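Aac(6')-Ii (Enterococcus faecium, PDB 1N71) probably transfers an acetyl group from acetyl-coenzyme A to the 6'-amino group of aminoglycoside antibiotics, and so confers resistance to them. Local coordinates at residues A[144-158]-A[165-177]. Residues are numbered along the deposited sequence; the frame is centred on the assembly and turned at random.
Sequences YEFYEKLGYKIVGVL and DKPDIWMAKTIIP. With COA (coenzyme A), chain E.
M171, on strand 168-174, reaches from the C-terminal β-hairpin of this GNAT fold to helix 144-149. Its bent thioether (chi3 67°) sets CE 3.8 Å from Y147 CB and also against E148 CG, while SD makes an oblique Met-aromatic contact with the Y147 ring. Beyond the helix end, K173 crosses the Y152 ring at about a right angle: its CB sits 3.6 Å from the Y152 ring centroid, only 12° off the normal, which defines a CH-pi contact over the face. With CG anti to the backbone N (chi1 178°) and the chain fully extended, K173 carries NZ 2.8 Å from L150 O, where it donates a hydrogen bond; E96 of helix 87-101 is its salt-bridge partner and also binds the Y152 hydroxyl.

On the far side of the sheet, W170 packs against L158, whose CB is 3.7 Å from W170 CH2 and makes an off-centre CH-pi contact with the six-membered ring. This indole stacks on W170 of the second subunit, placing the hairpin at the dimer interface.

These side chains are positioned by antiparallel pairing of 153-158 with 168-174. K153 and A172 form a hydrogen-bonded pair linked in both directions, but a classic bulge follows: V155 and G156 both face W170, whose O accepts a 2.8 Å bond from V155 N and a weak one from G156 N. A Schellman motif closes the helix, with Y152 N bonded to Y147 O, G151 N bonded to E148 O, and G151, at positive phi, turning the chain into the strand. The helix also meets coenzyme A: CCP lies over the F146 ring, and K149 NZ hydrogen-bonds COA O8A at 2.8 Å. Between turn and strand, one water donates to both G151 O and A172 O, 2.8 Å from each.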
ATOM      1  N   TYR A 144     -11.426  -3.338  12.502  1.00 15.30           N
ATOM      2  CA  TYR A 144     -10.153  -4.046  12.571  1.00 15.74           C
ATOM      3  C   TYR A 144     -10.355  -5.359  13.317  1.00 16.55           C
ATOM      4  O   TYR A 144      -9.746  -6.374  12.981  1.00 15.64           O
ATOM      5  CB  TYR A 144      -9.065  -3.218  13.283  1.00 16.15           C
ATOM      6  CG  TYR A 144      -9.075  -3.317  14.799  1.00 14.99           C
ATOM      7  CD1 TYR A 144      -9.856  -2.457  15.571  1.00 15.93           C
ATOM      8  CD2 TYR A 144      -8.309  -4.280  15.459  1.00 18.21           C
ATOM      9  CE1 TYR A 144      -9.873  -2.553  16.966  1.00 15.65           C
ATOM     10  CE2 TYR A 144      -8.322  -4.387  16.854  1.00 18.20           C
ATOM     11  CZ  TYR A 144      -9.109  -3.517  17.600  1.00 17.66           C
ATOM     12  OH  TYR A 144      -9.138  -3.619  18.976  1.00 18.72           O
ATOM     13  N   GLU A 145     -11.214  -5.324  14.333  1.00 15.25           N
ATOM     14  CA  GLU A 145     -11.500  -6.499  15.143  1.00 17.35           C
ATOM     15  C   GLU A 145     -12.189  -7.583  14.321  1.00 17.18           C
ATOM     16  O   GLU A 145     -12.061  -8.774  14.616  1.00 17.12           O
ATOM     17  CB  GLU A 145     -12.364  -6.095  16.338  1.00 19.82           C
ATOM     18  CG  GLU A 145     -12.635  -7.211  17.328  1.00 23.41           C
ATOM     19  CD  GLU A 145     -12.978  -6.673  18.708  1.00 26.37           C
ATOM     20  OE1 GLU A 145     -13.708  -5.663  18.790  1.00 22.96           O
ATOM     21  OE2 GLU A 145     -12.520  -7.260  19.712  1.00 31.22           O
ATOM     22  N   PHE A 146     -12.925  -7.166  13.298  1.00 16.28           N
ATOM     23  CA  PHE A 146     -13.593  -8.114  12.413  1.00 16.17           C
ATOM     24  C   PHE A 146     -12.504  -8.946  11.739  1.00 17.65           C
ATOM     25  O   PHE A 146     -12.580 -10.175  11.679  1.00 15.90           O
ATOM     26  CB  PHE A 146     -14.403  -7.364  11.352  1.00 14.70           C
ATOM     27  CG  PHE A 146     -14.735  -8.193  10.136  1.00 14.37           C
ATOM     28  CD1 PHE A 146     -15.673  -9.224  10.209  1.00 14.58           C
ATOM     29  CD2 PHE A 146     -14.097  -7.950   8.924  1.00 12.66           C
ATOM     30  CE1 PHE A 146     -15.968 -10.001   9.085  1.00 14.91           C
ATOM     31  CE2 PHE A 146     -14.380  -8.717   7.795  1.00 15.93           C
ATOM     32  CZ  PHE A 146     -15.319  -9.746   7.875  1.00 15.06           C
ATOM     33  N   TYR A 147     -11.480  -8.265  11.237  1.00 16.68           N
ATOM     34  CA  TYR A 147     -10.388  -8.951  10.567  1.00 18.09           C
ATOM     35  C   TYR A 147      -9.582  -9.802  11.540  1.00 18.60           C
ATOM     36  O   TYR A 147      -9.180 -10.915  11.205  1.00 17.41           O
ATOM     37  CB  TYR A 147      -9.492  -7.934   9.859  1.00 15.93           C
ATOM     38  CG  TYR A 147     -10.190  -7.253   8.701  1.00 16.41           C
ATOM     39  CD1 TYR A 147     -10.498  -7.958   7.533  1.00 16.19           C
ATOM     40  CD2 TYR A 147     -10.566  -5.913   8.781  1.00 16.12           C
ATOM     41  CE1 TYR A 147     -11.161  -7.346   6.477  1.00 18.25           C
ATOM     42  CE2 TYR A 147     -11.232  -5.287   7.726  1.00 18.58           C
ATOM     43  CZ  TYR A 147     -11.525  -6.010   6.580  1.00 17.84           C
ATOM     44  OH  TYR A 147     -12.170  -5.397   5.536  1.00 22.57           O
ATOM     45  N   GLU A 148      -9.352  -9.293  12.751  1.00 19.70           N
ATOM     46  CA  GLU A 148      -8.609 -10.068  13.738  1.00 20.46           C
ATOM     47  C   GLU A 148      -9.279 -11.417  13.953  1.00 21.95           C
ATOM     48  O   GLU A 148      -8.612 -12.444  14.021  1.00 20.86           O
ATOM     49  CB  GLU A 148      -8.537  -9.343  15.082  1.00 22.62           C
ATOM     50  CG  GLU A 148      -7.701  -8.090  15.077  1.00 24.68           C
ATOM     51  CD  GLU A 148      -7.187  -7.745  16.458  1.00 26.87           C
ATOM     52  OE1 GLU A 148      -7.964  -7.864  17.430  1.00 29.12           O
ATOM     53  OE2 GLU A 148      -6.009  -7.347  16.569  1.00 28.56           O
ATOM     54  N   LYS A 149     -10.604 -11.412  14.057  1.00 22.00           N
ATOM     55  CA  LYS A 149     -11.333 -12.651  14.271  1.00 23.75           C
ATOM     56  C   LYS A 149     -11.220 -13.608  13.091  1.00 23.02           C
ATOM     57  O   LYS A 149     -11.468 -14.802  13.236  1.00 23.48           O
ATOM     58  CB  LYS A 149     -12.800 -12.352  14.596  1.00 24.52           C
ATOM     59  CG  LYS A 149     -12.963 -11.667  15.953  1.00 29.31           C
ATOM     60  CD  LYS A 149     -14.413 -11.576  16.381  1.00 33.45           C
ATOM     61  CE  LYS A 149     -14.532 -10.980  17.777  1.00 34.05           C
ATOM     62  NZ  LYS A 149     -15.952 -10.915  18.223  1.00 34.38           N
ATOM     63  N   LEU A 150     -10.829 -13.090  11.928  1.00 21.42           N
ATOM     64  CA  LEU A 150     -10.661 -13.937  10.753  1.00 20.14           C
ATOM     65  C   LEU A 150      -9.205 -14.352  10.577  1.00 19.78           C
ATOM     66  O   LEU A 150      -8.826 -14.892   9.541  1.00 19.22           O
ATOM     67  CB  LEU A 150     -11.161 -13.227   9.493  1.00 20.63           C
ATOM     68  CG  LEU A 150     -12.668 -12.972   9.498  1.00 23.47           C
ATOM     69  CD1 LEU A 150     -13.100 -12.385   8.170  1.00 22.99           C
ATOM     70  CD2 LEU A 150     -13.399 -14.285   9.769  1.00 26.32           C
ATOM     71  N   GLY A 151      -8.389 -14.082  11.590  1.00 17.80           N
ATOM     72  CA  GLY A 151      -6.993 -14.479  11.526  1.00 17.62           C
ATOM     73  C   GLY A 151      -5.998 -13.440  11.059  1.00 16.87           C
ATOM     74  O   GLY A 151      -4.808 -13.745  10.925  1.00 17.03           O
ATOM     75  N   TYR A 152      -6.460 -12.223  10.796  1.00 15.05           N
ATOM     76  CA  TYR A 152      -5.547 -11.168  10.360  1.00 16.32           C
ATOM     77  C   TYR A 152      -4.919 -10.529  11.585  1.00 15.73           C
ATOM     78  O   TYR A 152      -5.516 -10.507  12.660  1.00 16.06           O
ATOM     79  CB  TYR A 152      -6.278 -10.106   9.529  1.00 14.40           C
ATOM     80  CG  TYR A 152      -6.737 -10.625   8.183  1.00 16.27           C
ATOM     81  CD1 TYR A 152      -7.741 -11.590   8.093  1.00 15.36           C
ATOM     82  CD2 TYR A 152      -6.111 -10.214   7.004  1.00 14.59           C
ATOM     83  CE1 TYR A 152      -8.104 -12.145   6.861  1.00 15.29           C
ATOM     84  CE2 TYR A 152      -6.466 -10.766   5.765  1.00 15.94           C
ATOM     85  CZ  TYR A 152      -7.459 -11.731   5.706  1.00 14.93           C
ATOM     86  OH  TYR A 152      -7.782 -12.310   4.501  1.00 17.98           O
ATOM     87  N   LYS A 153      -3.712 -10.011  11.416  1.00 14.57           N
ATOM     88  CA  LYS A 153      -2.987  -9.384  12.514  1.00 14.47           C
ATOM     89  C   LYS A 153      -2.544  -7.983  12.123  1.00 12.72           C
ATOM     90  O   LYS A 153      -2.225  -7.736  10.968  1.00 11.99           O
ATOM     91  CB  LYS A 153      -1.765 -10.249  12.849  1.00 17.40           C
ATOM     92  CG  LYS A 153      -0.642  -9.559  13.605  1.00 20.27           C
ATOM     93  CD  LYS A 153       0.523 -10.531  13.837  1.00 21.68           C
ATOM     94  CE  LYS A 153       1.638  -9.891  14.651  1.00 26.48           C
ATOM     95  NZ  LYS A 153       2.632 -10.898  15.133  1.00 25.24           N
ATOM     96  N   ILE A 154      -2.537  -7.056  13.074  1.00 14.26           N
ATOM     97  CA  ILE A 154      -2.067  -5.713  12.757  1.00 11.62           C
ATOM     98  C   ILE A 154      -0.555  -5.835  12.650  1.00 13.66           C
ATOM     99  O   ILE A 154       0.113  -6.224  13.614  1.00 15.12           O
ATOM    100  CB  ILE A 154      -2.408  -4.693  13.866  1.00 14.21           C
ATOM    101  CG1 ILE A 154      -3.931  -4.578  14.016  1.00 12.77           C
ATOM    102  CG2 ILE A 154      -1.782  -3.326  13.519  1.00 11.19           C
ATOM    103  CD1 ILE A 154      -4.391  -3.701  15.193  1.00 14.01           C
ATOM    104  N   VAL A 155      -0.018  -5.512  11.478  1.00 12.38           N
ATOM    105  CA  VAL A 155       1.416  -5.603  11.237  1.00 13.43           C
ATOM    106  C   VAL A 155       2.047  -4.246  10.971  1.00 13.67           C
ATOM    107  O   VAL A 155       3.234  -4.153  10.668  1.00 14.09           O
ATOM    108  CB  VAL A 155       1.722  -6.505  10.037  1.00 13.25           C
ATOM    109  CG1 VAL A 155       1.317  -7.939  10.349  1.00 14.12           C
ATOM    110  CG2 VAL A 155       0.979  -5.997   8.802  1.00 15.46           C
ATOM    111  N   GLY A 156       1.255  -3.189  11.071  1.00 13.81           N
ATOM    112  CA  GLY A 156       1.812  -1.871  10.847  1.00 13.61           C
ATOM    113  C   GLY A 156       0.777  -0.776  10.928  1.00 14.62           C
ATOM    114  O   GLY A 156      -0.424  -1.047  10.936  1.00 13.35           O
ATOM    115  N   VAL A 157       1.253   0.463  10.998  1.00 13.09           N
ATOM    116  CA  VAL A 157       0.389   1.631  11.050  1.00 14.37           C
ATOM    117  C   VAL A 157       1.026   2.751  10.241  1.00 15.09           C
ATOM    118  O   VAL A 157       2.243   2.804  10.086  1.00 16.87           O
ATOM    119  CB  VAL A 157       0.169   2.153  12.502  1.00 16.08           C
ATOM    120  CG1 VAL A 157      -0.630   1.135  13.312  1.00 16.92           C
ATOM    121  CG2 VAL A 157       1.517   2.450  13.167  1.00 16.58           C
ATOM    122  N   LEU A 158       0.190   3.632   9.713  1.00 13.91           N
ATOM    123  CA  LEU A 158       0.662   4.768   8.938  1.00 15.14           C
ATOM    124  C   LEU A 158       0.236   6.008   9.717  1.00 15.75           C
ATOM    125  O   LEU A 158      -0.894   6.482   9.593  1.00 15.78           O
ATOM    126  CB  LEU A 158       0.027   4.765   7.551  1.00 16.29           C
ATOM    127  CG  LEU A 158       0.455   5.901   6.622  1.00 20.78           C
ATOM    128  CD1 LEU A 158       1.968   6.088   6.674  1.00 21.23           C
ATOM    129  CD2 LEU A 158      -0.015   5.586   5.210  1.00 22.00           C
ATOM    130  N   ASP A 165      -3.305  12.428  13.646  1.00 17.81           N
ATOM    131  CA  ASP A 165      -3.845  11.370  14.488  1.00 18.68           C
ATOM    132  C   ASP A 165      -5.040  10.601  13.933  1.00 18.39           C
ATOM    133  O   ASP A 165      -5.911  10.162  14.685  1.00 17.06           O
ATOM    134  CB  ASP A 165      -4.160  11.929  15.877  1.00 19.24           C
ATOM    135  CG  ASP A 165      -2.960  12.617  16.503  1.00 20.82           C
ATOM    136  OD1 ASP A 165      -1.812  12.188  16.235  1.00 22.62           O
ATOM    137  OD2 ASP A 165      -3.158  13.582  17.267  1.00 23.22           O
ATOM    138  N   LYS A 166      -5.056  10.437  12.612  1.00 17.82           N
ATOM    139  CA  LYS A 166      -6.093   9.692  11.897  1.00 17.15           C
ATOM    140  C   LYS A 166      -5.289   8.756  11.001  1.00 16.87           C
ATOM    141  O   LYS A 166      -5.193   8.942   9.787  1.00 16.82           O
ATOM    142  CB  LYS A 166      -6.948  10.640  11.059  1.00 18.50           C
ATOM    143  CG  LYS A 166      -7.742  11.628  11.905  1.00 20.35           C
ATOM    144  CD  LYS A 166      -8.597  12.545  11.050  1.00 23.27           C
ATOM    145  CE  LYS A 166      -9.438  13.461  11.925  1.00 26.12           C
ATOM    146  NZ  LYS A 166     -10.305  14.363  11.114  1.00 30.69           N
ATOM    147  N   PRO A 167      -4.698   7.721  11.607  1.00 16.85           N
ATOM    148  CA  PRO A 167      -3.870   6.732  10.922  1.00 15.91           C
ATOM    149  C   PRO A 167      -4.583   5.676  10.101  1.00 16.59           C
ATOM    150  O   PRO A 167      -5.802   5.530  10.159  1.00 15.18           O
ATOM    151  CB  PRO A 167      -3.119   6.093  12.075  1.00 16.94           C
ATOM    152  CG  PRO A 167      -4.234   5.955  13.091  1.00 16.71           C
ATOM    153  CD  PRO A 167      -4.926   7.323  13.011  1.00 16.41           C
ATOM    154  N   ASP A 168      -3.791   4.951   9.317  1.00 16.60           N
ATOM    155  CA  ASP A 168      -4.307   3.829   8.559  1.00 16.30           C
ATOM    156  C   ASP A 168      -3.691   2.674   9.339  1.00 15.47           C
ATOM    157  O   ASP A 168      -2.564   2.782   9.826  1.00 15.39           O
ATOM    158  CB  ASP A 168      -3.804   3.827   7.108  1.00 17.82           C
ATOM    159  CG  ASP A 168      -4.547   2.811   6.235  1.00 23.93           C
ATOM    160  OD1 ASP A 168      -5.633   2.354   6.649  1.00 25.27           O
ATOM    161  OD2 ASP A 168      -4.059   2.479   5.132  1.00 25.09           O
ATOM    162  N   ILE A 169      -4.441   1.593   9.499  1.00 15.21           N
ATOM    163  CA  ILE A 169      -3.956   0.431  10.228  1.00 14.25           C
ATOM    164  C   ILE A 169      -3.765  -0.699   9.222  1.00 14.26           C
ATOM    165  O   ILE A 169      -4.716  -1.085   8.547  1.00 14.12           O
ATOM    166  CB  ILE A 169      -4.978  -0.011  11.290  1.00 12.57           C
ATOM    167  CG1 ILE A 169      -5.226   1.136  12.280  1.00 15.99           C
ATOM    168  CG2 ILE A 169      -4.473  -1.250  12.015  1.00 15.04           C
ATOM    169  CD1 ILE A 169      -6.403   0.903  13.237  1.00 12.22           C
ATOM    170  N   TRP A 170      -2.540  -1.214   9.119  1.00 12.85           N
ATOM    171  CA  TRP A 170      -2.234  -2.298   8.185  1.00 13.22           C
ATOM    172  C   TRP A 170      -2.361  -3.663   8.852  1.00 13.28           C
ATOM    173  O   TRP A 170      -1.750  -3.913   9.888  1.00 13.13           O
ATOM    174  CB  TRP A 170      -0.810  -2.156   7.635  1.00 15.90           C
ATOM    175  CG  TRP A 170      -0.650  -1.157   6.535  1.00 21.95           C
ATOM    176  CD1 TRP A 170      -1.333  -1.120   5.349  1.00 24.07           C
ATOM    177  CD2 TRP A 170       0.307  -0.091   6.479  1.00 23.11           C
ATOM    178  NE1 TRP A 170      -0.854  -0.103   4.557  1.00 26.75           N
ATOM    179  CE2 TRP A 170       0.152   0.545   5.227  1.00 25.19           C
ATOM    180  CE3 TRP A 170       1.283   0.385   7.364  1.00 24.91           C
ATOM    181  CZ2 TRP A 170       0.937   1.635   4.836  1.00 25.11           C
ATOM    182  CZ3 TRP A 170       2.068   1.470   6.976  1.00 24.60           C
ATOM    183  CH2 TRP A 170       1.887   2.082   5.720  1.00 26.10           C
ATOM    184  N   MET A 171      -3.143  -4.545   8.239  1.00 12.67           N
ATOM    185  CA  MET A 171      -3.348  -5.886   8.759  1.00 11.36           C
ATOM    186  C   MET A 171      -3.009  -6.912   7.679  1.00 12.87           C
ATOM    187  O   MET A 171      -3.154  -6.645   6.487  1.00 11.88           O
ATOM    188  CB  MET A 171      -4.795  -6.054   9.208  1.00 12.02           C
ATOM    189  CG  MET A 171      -5.226  -5.009  10.229  1.00 13.02           C
ATOM    190  SD  MET A 171      -6.833  -5.336  10.926  1.00 14.29           S
ATOM    191  CE  MET A 171      -6.499  -6.829  11.850  1.00 14.21           C
ATOM    192  N   ALA A 172      -2.566  -8.091   8.094  1.00 12.58           N
ATOM    193  CA  ALA A 172      -2.200  -9.105   7.119  1.00 12.18           C
ATOM    194  C   ALA A 172      -2.389 -10.509   7.652  1.00 13.14           C
ATOM    195  O   ALA A 172      -2.438 -10.739   8.866  1.00 13.87           O
ATOM    196  CB  ALA A 172      -0.750  -8.898   6.686  1.00 11.31           C
ATOM    197  N   LYS A 173      -2.498 -11.445   6.724  1.00 12.70           N
ATOM    198  CA  LYS A 173      -2.669 -12.845   7.057  1.00 13.96           C
ATOM    199  C   LYS A 173      -2.017 -13.671   5.958  1.00 14.19           C
ATOM    200  O   LYS A 173      -2.131 -13.349   4.776  1.00 12.52           O
ATOM    201  CB  LYS A 173      -4.162 -13.191   7.145  1.00 15.27           C
ATOM    202  CG  LYS A 173      -4.452 -14.664   7.442  1.00 15.50           C
ATOM    203  CD  LYS A 173      -5.956 -14.946   7.439  1.00 14.24           C
ATOM    204  CE  LYS A 173      -6.259 -16.406   7.737  1.00 17.67           C
ATOM    205  NZ  LYS A 173      -7.732 -16.696   7.672  1.00 16.62           N
ATOM    206  N   THR A 174      -1.286 -14.704   6.351  1.00 16.63           N
ATOM    207  CA  THR A 174      -0.681 -15.596   5.376  1.00 17.45           C
ATOM    208  C   THR A 174      -1.738 -16.695   5.317  1.00 18.02           C
ATOM    209  O   THR A 174      -2.089 -17.292   6.335  1.00 16.57           O
ATOM    210  CB  THR A 174       0.683 -16.088   5.866  1.00 18.89           C
ATOM    211  OG1 THR A 174       1.644 -15.037   5.670  1.00 20.44           O
ATOM    212  CG2 THR A 174       1.120 -17.322   5.107  1.00 16.26           C
ATOM    213  N   ILE A 175      -2.257 -16.942   4.121  1.00 20.48           N
ATOM    214  CA  ILE A 175      -3.365 -17.877   3.952  1.00 22.30           C
ATOM    215  C   ILE A 175      -3.138 -19.356   3.670  1.00 23.82           C
ATOM    216  O   ILE A 175      -4.102 -20.103   3.514  1.00 25.06           O
ATOM    217  CB  ILE A 175      -4.323 -17.325   2.886  1.00 22.29           C
ATOM    218  CG1 ILE A 175      -3.594 -17.198   1.544  1.00 23.81           C
ATOM    219  CG2 ILE A 175      -4.827 -15.950   3.324  1.00 21.77           C
ATOM    220  CD1 ILE A 175      -4.462 -16.681   0.424  1.00 24.80           C
ATOM    221  N   ILE A 176      -1.888 -19.787   3.604  1.00 23.43           N
ATOM    222  CA  ILE A 176      -1.610 -21.192   3.354  1.00 23.55           C
ATOM    223  C   ILE A 176      -0.519 -21.675   4.292  1.00 22.97           C
ATOM    224  O   ILE A 176       0.195 -20.871   4.898  1.00 19.52           O
ATOM    225  CB  ILE A 176      -1.152 -21.437   1.897  1.00 23.47           C
ATOM    226  CG1 ILE A 176       0.098 -20.609   1.596  1.00 24.52           C
ATOM    227  CG2 ILE A 176      -2.279 -21.087   0.927  1.00 24.02           C
ATOM    228  CD1 ILE A 176       0.693 -20.872   0.220  1.00 27.27           C
ATOM    229  N   PRO A 177      -0.380 -23.001   4.427  1.00 23.56           N
ATOM    230  CA  PRO A 177       0.633 -23.591   5.296  1.00 22.74           C
ATOM    231  C   PRO A 177       2.035 -23.176   4.884  1.00 20.47           C
ATOM    232  O   PRO A 177       2.363 -23.096   3.701  1.00 17.10           O
ATOM    233  CB  PRO A 177       0.411 -25.092   5.118  1.00 24.82           C
ATOM    234  CG  PRO A 177      -1.053 -25.178   4.839  1.00 26.18           C
ATOM    235  CD  PRO A 177      -1.258 -24.047   3.869  1.00 25.67           C
TER
HETATM  236  N1A COA E 601     -16.211  -4.435  15.259  1.00 22.22           N
HETATM  237  C2A COA E 601     -15.971  -5.549  15.974  1.00 23.18           C
HETATM  238  N3A COA E 601     -16.292  -6.824  15.656  1.00 25.36           N
HETATM  239  C4A COA E 601     -16.926  -6.889  14.435  1.00 23.90           C
HETATM  240  C5A COA E 601     -17.238  -5.839  13.600  1.00 22.48           C
HETATM  241  C6A COA E 601     -16.844  -4.537  14.046  1.00 21.61           C
HETATM  242  N6A COA E 601     -17.084  -3.437  13.336  1.00 20.17           N
HETATM  243  N7A COA E 601     -17.877  -6.291  12.455  1.00 22.07           N
HETATM  244  C8A COA E 601     -17.947  -7.579  12.630  1.00 22.87           C
HETATM  245  N9A COA E 601     -17.393  -8.017  13.811  1.00 23.99           N
HETATM  246  C1B COA E 601     -17.306  -9.390  14.329  1.00 27.22           C
HETATM  247  C2B COA E 601     -18.671  -9.999  14.657  1.00 30.79           C
HETATM  248  O2B COA E 601     -19.035  -9.647  15.998  1.00 33.27           O
HETATM  249  C3B COA E 601     -18.474 -11.509  14.572  1.00 31.37           C
HETATM  250  O3B COA E 601     -17.804 -11.939  15.769  1.00 37.22           O
HETATM  251  P3B COA E 601     -18.385 -13.152  16.661  1.00 41.10           P
HETATM  252  O7A COA E 601     -19.751 -12.709  17.034  1.00 41.19           O
HETATM  253  O8A COA E 601     -17.434 -13.235  17.797  1.00 41.46           O
HETATM  254  O9A COA E 601     -18.347 -14.323  15.752  1.00 40.65           O
HETATM  255  C4B COA E 601     -17.478 -11.614  13.409  1.00 27.66           C
HETATM  256  O4B COA E 601     -16.810 -10.346  13.396  1.00 26.14           O
HETATM  257  C5B COA E 601     -18.104 -11.939  12.046  1.00 24.67           C
HETATM  258  O5B COA E 601     -18.872 -10.825  11.572  1.00 22.37           O
HETATM  259  P1A COA E 601     -19.732 -10.893  10.207  1.00 20.76           P
HETATM  260  O1A COA E 601     -21.163 -11.020  10.560  1.00 19.09           O
HETATM  261  O2A COA E 601     -19.105 -11.871   9.289  1.00 18.67           O
HETATM  262  O3A COA E 601     -19.467  -9.420   9.628  1.00 20.29           O
HETATM  263  P2A COA E 601     -20.382  -8.576   8.609  1.00 20.14           P
HETATM  264  O4A COA E 601     -21.183  -7.608   9.387  1.00 20.91           O
HETATM  265  O5A COA E 601     -21.048  -9.480   7.649  1.00 22.80           O
HETATM  266  O6A COA E 601     -19.257  -7.757   7.806  1.00 20.77           O
HETATM  267  CBP COA E 601     -17.918  -5.726   7.836  1.00 23.72           C
HETATM  268  CCP COA E 601     -18.216  -7.060   8.508  1.00 20.81           C
HETATM  269  CDP COA E 601     -16.875  -4.986   8.684  1.00 22.95           C
HETATM  270  CEP COA E 601     -17.348  -5.996   6.413  1.00 23.07           C
HETATM  271  CAP COA E 601     -19.273  -4.899   7.753  1.00 28.17           C
HETATM  272  OAP COA E 601     -19.795  -4.600   9.052  1.00 29.71           O
HETATM  273  C9P COA E 601     -19.163  -3.645   6.867  1.00 33.66           C
HETATM  274  O9P COA E 601     -19.616  -3.655   5.714  1.00 36.32           O
HETATM  275  N8P COA E 601     -18.561  -2.582   7.416  1.00 37.40           N
HETATM  276  C7P COA E 601     -18.349  -1.298   6.757  1.00 43.94           C
HETATM  277  C6P COA E 601     -17.209  -1.334   5.742  1.00 48.06           C
HETATM  278  C5P COA E 601     -15.832  -1.226   6.371  1.00 51.23           C
HETATM  279  O5P COA E 601     -15.576  -0.318   7.172  1.00 52.95           O
HETATM  280  N4P COA E 601     -14.941  -2.158   6.002  1.00 53.72           N
HETATM  281  C3P COA E 601     -13.557  -2.244   6.480  1.00 54.10           C
HETATM  282  C2P COA E 601     -12.558  -2.285   5.334  1.00 54.80           C
HETATM  283  S1P COA E 601     -11.147  -1.191   5.580  1.00 56.20           S
HETATM  284  O   HOH W   1      -2.167 -12.945  10.596  1.00 15.61           O